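Local coordinates for protein mercuric reductase (Metallosphaera sedula, PDB 4YWO) that probably reduces mercuric ion to elemental mercury with electrons from NADPH, using bound FAD, as a homodimeric flavoprotein of the pyridine nucleotide-disulfide oxidoreductase family, at residues A[273-278]-A[286-291]; A[73-78]-A[82-87]; A[391-396]-A[425-430]. All blocks are in the same frame, centred on the assembly; numbering follows the deposited sequence.

Contact 1: residues A[273-278]-A[286-291]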
# COMPACT_ATOMS: atom_id res chain seq x y z
N LEU A 273 0.79 -39.93 -6.86
CA LEU A 273 -0.50 -40.14 -6.24
C LEU A 273 -1.30 -41.26 -6.85
O LEU A 273 -2.51 -41.39 -6.63
CB LEU A 273 -1.42 -38.85 -6.40
CG LEU A 273 -0.85 -37.55 -5.88
CD1 LEU A 273 -1.74 -36.37 -6.19
CD2 LEU A 273 -0.63 -37.64 -4.36
N GLY A 274 -0.64 -42.08 -7.71
CA GLY A 274 -1.45 -43.06 -8.43
C GLY A 274 -2.46 -42.54 -9.42
O GLY A 274 -3.50 -43.10 -9.63
N LEU A 275 -2.16 -41.38 -10.02
CA LEU A 275 -3.09 -40.69 -10.87
C LEU A 275 -3.62 -41.51 -12.04
O LEU A 275 -4.78 -41.36 -12.39
CB LEU A 275 -2.48 -39.36 -11.37
CG LEU A 275 -2.16 -38.37 -10.28
CD1 LEU A 275 -1.47 -37.15 -10.87
CD2 LEU A 275 -3.37 -37.93 -9.51
N GLU A 276 -2.76 -42.37 -12.58
CA GLU A 276 -3.14 -43.22 -13.68
C GLU A 276 -4.30 -44.18 -13.27
O GLU A 276 -5.08 -44.59 -14.09
CB GLU A 276 -1.89 -43.97 -14.22
CG GLU A 276 -1.34 -45.01 -13.23
CD GLU A 276 -0.40 -44.48 -12.16
OE1 GLU A 276 -0.21 -43.23 -11.97
OE2 GLU A 276 0.24 -45.32 -11.45
N ASN A 277 -4.46 -44.51 -11.98
CA ASN A 277 -5.55 -45.30 -11.54
C ASN A 277 -6.89 -44.64 -11.55
O ASN A 277 -7.98 -45.27 -11.41
CB ASN A 277 -5.25 -45.90 -10.12
CG ASN A 277 -4.01 -46.78 -10.03
OD1 ASN A 277 -3.25 -46.75 -9.04
ND2 ASN A 277 -3.74 -47.53 -11.11
N ALA A 278 -6.84 -43.28 -11.61
CA ALA A 278 -8.04 -42.48 -11.49
C ALA A 278 -8.36 -41.79 -12.85
O ALA A 278 -9.31 -41.01 -12.88
CB ALA A 278 -7.86 -41.44 -10.41
N GLY A 286 4.34 -30.74 -15.63
CA GLY A 286 4.48 -31.76 -14.61
C GLY A 286 3.46 -31.62 -13.49
O GLY A 286 3.52 -32.42 -12.53
N GLY A 287 2.52 -30.69 -13.63
CA GLY A 287 1.38 -30.62 -12.70
C GLY A 287 0.15 -31.35 -13.21
O GLY A 287 0.17 -31.95 -14.32
N ILE A 288 -0.86 -31.41 -12.40
CA ILE A 288 -2.15 -32.01 -12.80
C ILE A 288 -2.76 -31.21 -13.89
O ILE A 288 -2.97 -29.96 -13.78
CB ILE A 288 -3.09 -32.28 -11.63
CG1 ILE A 288 -2.40 -33.32 -10.70
CG2 ILE A 288 -4.45 -32.75 -12.08
CD1 ILE A 288 -3.14 -33.62 -9.44
N LYS A 289 -3.12 -31.89 -14.96
CA LYS A 289 -3.89 -31.30 -16.11
C LYS A 289 -5.29 -31.09 -15.81
O LYS A 289 -6.06 -32.01 -15.47
CB LYS A 289 -3.75 -32.22 -17.32
CG LYS A 289 -4.38 -31.62 -18.60
CD LYS A 289 -3.85 -32.54 -19.72
CE LYS A 289 -4.05 -31.98 -21.10
NZ LYS A 289 -5.46 -31.57 -21.34
N VAL A 290 -5.71 -29.80 -15.87
CA VAL A 290 -7.07 -29.38 -15.60
C VAL A 290 -7.57 -28.38 -16.66
O VAL A 290 -6.73 -27.74 -17.33
CB VAL A 290 -7.35 -28.72 -14.20
CG1 VAL A 290 -7.10 -29.70 -13.07
CG2 VAL A 290 -6.53 -27.39 -14.04
N ASP A 291 -8.88 -28.31 -16.77
CA ASP A 291 -9.49 -27.23 -17.61
C ASP A 291 -9.58 -25.93 -16.81
O ASP A 291 -9.14 -25.90 -15.70
CB ASP A 291 -10.80 -27.69 -18.21
CG ASP A 291 -11.86 -27.91 -17.22
OD1 ASP A 291 -11.78 -27.45 -16.06
OD2 ASP A 291 -12.92 -28.57 -17.56
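The end of Leu275 meets the CG1-CD1 branch of Ile288, and the two side chains run at a slant to each other. Methyl CD1 of Leu275 does the touching. It lies 3.9 Å from CG1 of Ile288 and 4.2 Å from CD1 of Ile288, so it rests against the outer limb of the isoleucine. That limb is extended (chi2 175°), and CG1 stands anti to the carbonyl carbon (chi1 -63°), which carries CD1 across toward 273-278. There Ile288 CD1 meets Leu273 more loosely, 4.5 Å from Leu273 CD1. The isoleucine tip thus faces both leucines. The contact is purely apolar and small, about 85 Å² in all, and the three residues are buried. The backbones stay well apart, with CA of Leu275 and CA of Ile288 8.9 Å from each other. Leu273 also touches the bound FAD, so this packing reaches the wall of the cofactor pocket. Both segments belong to the long connection between strands 267-269 and 301-303. Ile142 of strand 139-142 touches all three side chains, and Ala303 of strand 301-303 packs on Ile288, which places the cluster against two neighbouring strands of the five-stranded parallel sheet.

Contact 2: residues A[73-78]-A[82-87]; sequences KAREVT and VYPPFS
Arg75 and Val82 bring the two backbones closest, with their CA atoms 6.1 Å apart. Segment 73-78 is the last part of helix 58-78. Segment 82-87 has no regular structure and leads toward helix 87-110. Near the helix end, the carbonyl O of Ala74 accepts from both N and OG1 of Thr78, which approach from opposite faces of the carbonyl plane. Arg75 has the largest share of the buried surface. Its NH1 gives a hydrogen bond to Val82 O (2.9 Å, N-H...O angle 158°), and this oxygen lies at the edge of the guanidinium, close to its plane. The chain bends at chi3 (-67°), which turns the guanidinium over the Tyr83 ring. The two flat groups stack with planes 17° apart and centres separated by 3.9 Å. CZ of Arg75 sits 3.3 Å from CE2 of Tyr83, while CD makes a CH-pi contact over the same ring. This is a cation-pi stack with an added bond to a backbone carbonyl. It ties the helix end to the loop that follows, which joins helices 58-78 and 87-110. The bond at the edge and the ring on the face together limit rotation of the guanidinium. Tyr83 OH is hydrogen-bonded to Glu81 OE1. Beside the stack, Val82 CG1 packs on Arg75 CG (3.9 Å) and more loosely on Ala74 CB (4.4 Å). Ala74 also packs on Val77 of the second subunit, and Thr78 on Thr78 of that subunit.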
# COMPACT_ATOMS: atom_id res chain seq x y z
N LYS A 73 18.04 -1.04 8.83
CA LYS A 73 17.74 0.39 9.05
C LYS A 73 18.44 0.89 10.26
O LYS A 73 18.98 2.03 10.27
CB LYS A 73 16.26 0.75 8.95
CG LYS A 73 16.08 2.26 8.79
CD LYS A 73 16.60 2.71 7.42
CE LYS A 73 16.47 4.17 7.19
NZ LYS A 73 17.20 4.42 5.92
N ALA A 74 18.37 0.12 11.33
CA ALA A 74 19.11 0.49 12.56
C ALA A 74 20.60 0.72 12.33
O ALA A 74 21.18 1.71 12.90
CB ALA A 74 18.86 -0.49 13.67
N ARG A 75 21.25 -0.09 11.48
CA ARG A 75 22.70 0.10 11.13
C ARG A 75 22.87 1.33 10.32
O ARG A 75 23.84 2.08 10.51
CB ARG A 75 23.23 -1.00 10.23
CG ARG A 75 23.43 -2.26 10.98
CD ARG A 75 24.30 -3.21 10.20
NE ARG A 75 23.78 -3.76 8.97
CZ ARG A 75 22.80 -4.66 8.90
NH1 ARG A 75 22.19 -5.11 10.00
NH2 ARG A 75 22.43 -5.07 7.70
N GLU A 76 21.96 1.61 9.39
CA GLU A 76 22.07 2.89 8.62
C GLU A 76 21.95 4.11 9.45
O GLU A 76 22.70 5.08 9.22
CB GLU A 76 21.08 2.95 7.45
CG GLU A 76 21.32 1.90 6.40
CD GLU A 76 20.32 2.01 5.28
OE1 GLU A 76 20.00 0.97 4.69
OE2 GLU A 76 19.89 3.17 4.99
N VAL A 77 21.06 4.14 10.42
CA VAL A 77 20.78 5.31 11.23
C VAL A 77 21.91 5.51 12.23
O VAL A 77 22.32 6.65 12.47
CB VAL A 77 19.43 5.16 11.98
CG1 VAL A 77 19.25 6.18 13.06
CG2 VAL A 77 18.27 5.23 10.92
N THR A 78 22.37 4.43 12.84
CA THR A 78 23.31 4.54 14.01
C THR A 78 24.74 4.42 13.56
O THR A 78 25.65 4.86 14.29
CB THR A 78 23.06 3.47 15.10
OG1 THR A 78 23.25 2.18 14.50
CG2 THR A 78 21.76 3.51 15.72
N VAL A 82 25.13 -3.67 14.11
CA VAL A 82 24.21 -4.52 14.77
C VAL A 82 23.44 -5.37 13.69
O VAL A 82 22.92 -4.81 12.78
CB VAL A 82 23.31 -3.68 15.60
CG1 VAL A 82 22.56 -2.66 14.71
CG2 VAL A 82 22.38 -4.50 16.39
N TYR A 83 23.62 -6.68 13.77
CA TYR A 83 22.91 -7.67 12.92
C TYR A 83 21.92 -8.48 13.76
O TYR A 83 22.03 -8.64 14.96
CB TYR A 83 23.94 -8.56 12.20
CG TYR A 83 24.74 -7.80 11.19
CD1 TYR A 83 25.90 -7.13 11.57
CD2 TYR A 83 24.36 -7.74 9.90
CE1 TYR A 83 26.63 -6.41 10.66
CE2 TYR A 83 25.11 -7.02 8.96
CZ TYR A 83 26.22 -6.36 9.38
OH TYR A 83 26.92 -5.69 8.42
N PRO A 84 20.92 -9.06 13.09
CA PRO A 84 19.97 -9.81 13.83
C PRO A 84 20.62 -11.05 14.56
O PRO A 84 21.45 -11.67 13.92
CB PRO A 84 19.07 -10.34 12.76
CG PRO A 84 19.17 -9.39 11.64
CD PRO A 84 20.59 -8.93 11.67
N PRO A 85 20.19 -11.33 15.76
CA PRO A 85 20.85 -12.44 16.47
C PRO A 85 20.44 -13.80 15.76
O PRO A 85 19.38 -13.93 15.19
CB PRO A 85 20.28 -12.34 17.86
CG PRO A 85 18.98 -11.62 17.73
CD PRO A 85 19.19 -10.66 16.59
N PHE A 86 21.32 -14.79 15.83
CA PHE A 86 21.02 -16.09 15.27
C PHE A 86 19.76 -16.65 15.89
O PHE A 86 18.98 -17.35 15.19
CB PHE A 86 22.24 -17.01 15.46
CG PHE A 86 21.99 -18.47 14.98
CD1 PHE A 86 21.96 -18.76 13.66
CD2 PHE A 86 21.69 -19.47 15.89
CE1 PHE A 86 21.72 -20.04 13.21
CE2 PHE A 86 21.46 -20.77 15.47
CZ PHE A 86 21.48 -21.05 14.12
N SER A 87 19.45 -16.34 17.14
CA SER A 87 18.25 -16.74 17.84
C SER A 87 16.95 -16.26 17.21
O SER A 87 15.88 -16.73 17.55
CB SER A 87 18.29 -16.27 19.32
OG SER A 87 18.26 -14.86 19.42

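Contact 3: residues A[391-396]-A[425-430]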
# COMPACT_ATOMS: atom_id res chain seq x y z
N VAL A 391 7.42 2.16 -12.16
CA VAL A 391 6.06 1.60 -12.33
C VAL A 391 5.81 1.51 -13.85
O VAL A 391 5.98 2.51 -14.58
CB VAL A 391 4.95 2.40 -11.61
CG1 VAL A 391 3.65 1.70 -11.79
CG2 VAL A 391 5.29 2.45 -10.18
N LYS A 392 5.44 0.32 -14.31
CA LYS A 392 5.14 0.10 -15.75
C LYS A 392 3.70 -0.33 -15.88
O LYS A 392 3.23 -1.21 -15.15
CB LYS A 392 6.02 -0.98 -16.31
CG LYS A 392 5.90 -1.22 -17.80
CD LYS A 392 7.06 -2.17 -18.22
CE LYS A 392 7.15 -2.24 -19.70
NZ LYS A 392 8.30 -3.12 -20.10
N MET A 393 3.00 0.27 -16.81
CA MET A 393 1.58 0.02 -17.06
C MET A 393 1.37 -0.36 -18.50
O MET A 393 2.00 0.27 -19.38
CB MET A 393 0.73 1.21 -16.63
CG MET A 393 -0.82 1.07 -16.77
SD MET A 393 -1.72 2.45 -16.12
CE MET A 393 -1.64 2.06 -14.38
N VAL A 394 0.59 -1.40 -18.74
CA VAL A 394 0.34 -1.91 -20.07
C VAL A 394 -1.15 -1.91 -20.35
O VAL A 394 -1.94 -2.34 -19.51
CB VAL A 394 0.84 -3.33 -20.21
CG1 VAL A 394 0.62 -3.88 -21.61
CG2 VAL A 394 2.29 -3.55 -19.77
N THR A 395 -1.57 -1.34 -21.51
CA THR A 395 -3.02 -1.31 -21.82
C THR A 395 -3.24 -2.06 -23.12
O THR A 395 -2.35 -2.13 -23.95
CB THR A 395 -3.64 0.10 -21.97
OG1 THR A 395 -2.99 0.77 -23.10
CG2 THR A 395 -3.44 0.94 -20.69
N MET A 396 -4.43 -2.67 -23.28
CA MET A 396 -4.76 -3.40 -24.53
C MET A 396 -6.17 -2.90 -24.83
O MET A 396 -7.08 -2.99 -24.00
CB MET A 396 -4.69 -4.89 -24.26
CG MET A 396 -5.62 -5.75 -25.13
SD MET A 396 -4.72 -5.79 -26.65
CE MET A 396 -3.81 -7.28 -26.15
N ALA A 425 -10.50 -1.20 -16.06
CA ALA A 425 -10.34 0.19 -15.93
C ALA A 425 -9.48 0.76 -17.08
O ALA A 425 -8.55 0.08 -17.54
CB ALA A 425 -9.70 0.62 -14.63
N THR A 426 -9.81 1.96 -17.49
CA THR A 426 -8.99 2.62 -18.48
C THR A 426 -8.02 3.51 -17.72
O THR A 426 -8.19 3.91 -16.51
CB THR A 426 -9.87 3.44 -19.43
OG1 THR A 426 -10.47 4.50 -18.68
CG2 THR A 426 -10.94 2.59 -20.04
N VAL A 427 -7.05 4.09 -18.45
CA VAL A 427 -6.26 5.13 -17.85
C VAL A 427 -7.08 6.34 -17.37
O VAL A 427 -6.82 6.89 -16.32
CB VAL A 427 -4.99 5.57 -18.67
CG1 VAL A 427 -4.13 4.38 -19.07
CG2 VAL A 427 -5.43 6.40 -19.81
N HIS A 428 -8.15 6.72 -18.09
CA HIS A 428 -8.96 7.86 -17.57
C HIS A 428 -9.61 7.54 -16.32
O HIS A 428 -9.78 8.41 -15.52
CB HIS A 428 -10.03 8.22 -18.62
CG HIS A 428 -9.43 8.83 -19.84
ND1 HIS A 428 -9.15 8.10 -20.99
CD2 HIS A 428 -8.95 10.08 -20.07
CE1 HIS A 428 -8.58 8.88 -21.88
NE2 HIS A 428 -8.46 10.09 -21.36
N ASP A 429 -9.97 6.29 -16.10
CA ASP A 429 -10.58 5.86 -14.82
C ASP A 429 -9.61 6.09 -13.67
O ASP A 429 -9.98 6.58 -12.61
CB ASP A 429 -10.99 4.38 -14.77
CG ASP A 429 -12.18 4.02 -15.73
OD1 ASP A 429 -13.07 4.91 -15.83
OD2 ASP A 429 -12.23 2.85 -16.21
N LEU A 430 -8.37 5.79 -13.89
CA LEU A 430 -7.38 6.08 -12.86
C LEU A 430 -7.14 7.55 -12.68
O LEU A 430 -6.99 8.06 -11.57
CB LEU A 430 -6.09 5.35 -13.15
CG LEU A 430 -5.89 3.97 -12.60
CD1 LEU A 430 -5.92 3.97 -11.07
CD2 LEU A 430 -6.99 3.04 -13.08
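Val427 has more surface buried here than any other residue of the contact, followed by Met393 and Thr395. The valine makes both of its contacts with CG1. CG1 of Val427 lies 3.9 Å from CG2 of Thr395 and 4.3 Å from SD of Met393, so one methyl meets two alternate residues of the strand. The Val427 and Thr395 side chains cross at about a right angle. In Thr395, CG2 is anti to the carbonyl carbon while OG1 takes the position between backbone N and carbonyl carbon (chi1 62°), which leaves the methyl to face the valine. The extended Met393 chain (chi2 175°) carries SD out toward Val427. This is helix-on-sheet packing in the dimerisation domain. Strand 390-396 belongs to its antiparallel sheet, and helix 427-431 lies over one face. A capping box sets the start of the helix. Asp429 N donates to Thr426 OG1 (3.2 Å), and Thr426 N donates back to Asp429 OD2 (2.9 Å), reaching it from above the carboxylate plane. Val427 is thus the first helical residue after the cap. Phe451 touches both Val427 and Thr395, and Val447 of helix 442-449 packs on Met393. Phe423 of the second subunit packs on Ala425 and Asp429.

Overall arrangement
The three contacts follow one another along the chain in the order 2, 1, 3 and do not touch. Contacts 1 and 2 both belong to the pyridine nucleotide-disulphide oxidoreductase part of the chain, yet their centres are about 48 Å apart, on opposite sides of the chain's centre. Contact 3 lies in the dimerisation domain, its centre about 39 Å from that of contact 1 and about 40 Å from that of contact 2. Contact 1 alone reaches the cofactor, since the side chain of Leu273 is about 3 Å from bound FAD. Contacts 2 and 3 lie away from the FAD site. Both instead touch the second subunit of the homodimer; the nearest atoms of contacts 2 and 3 are about 20 Å apart.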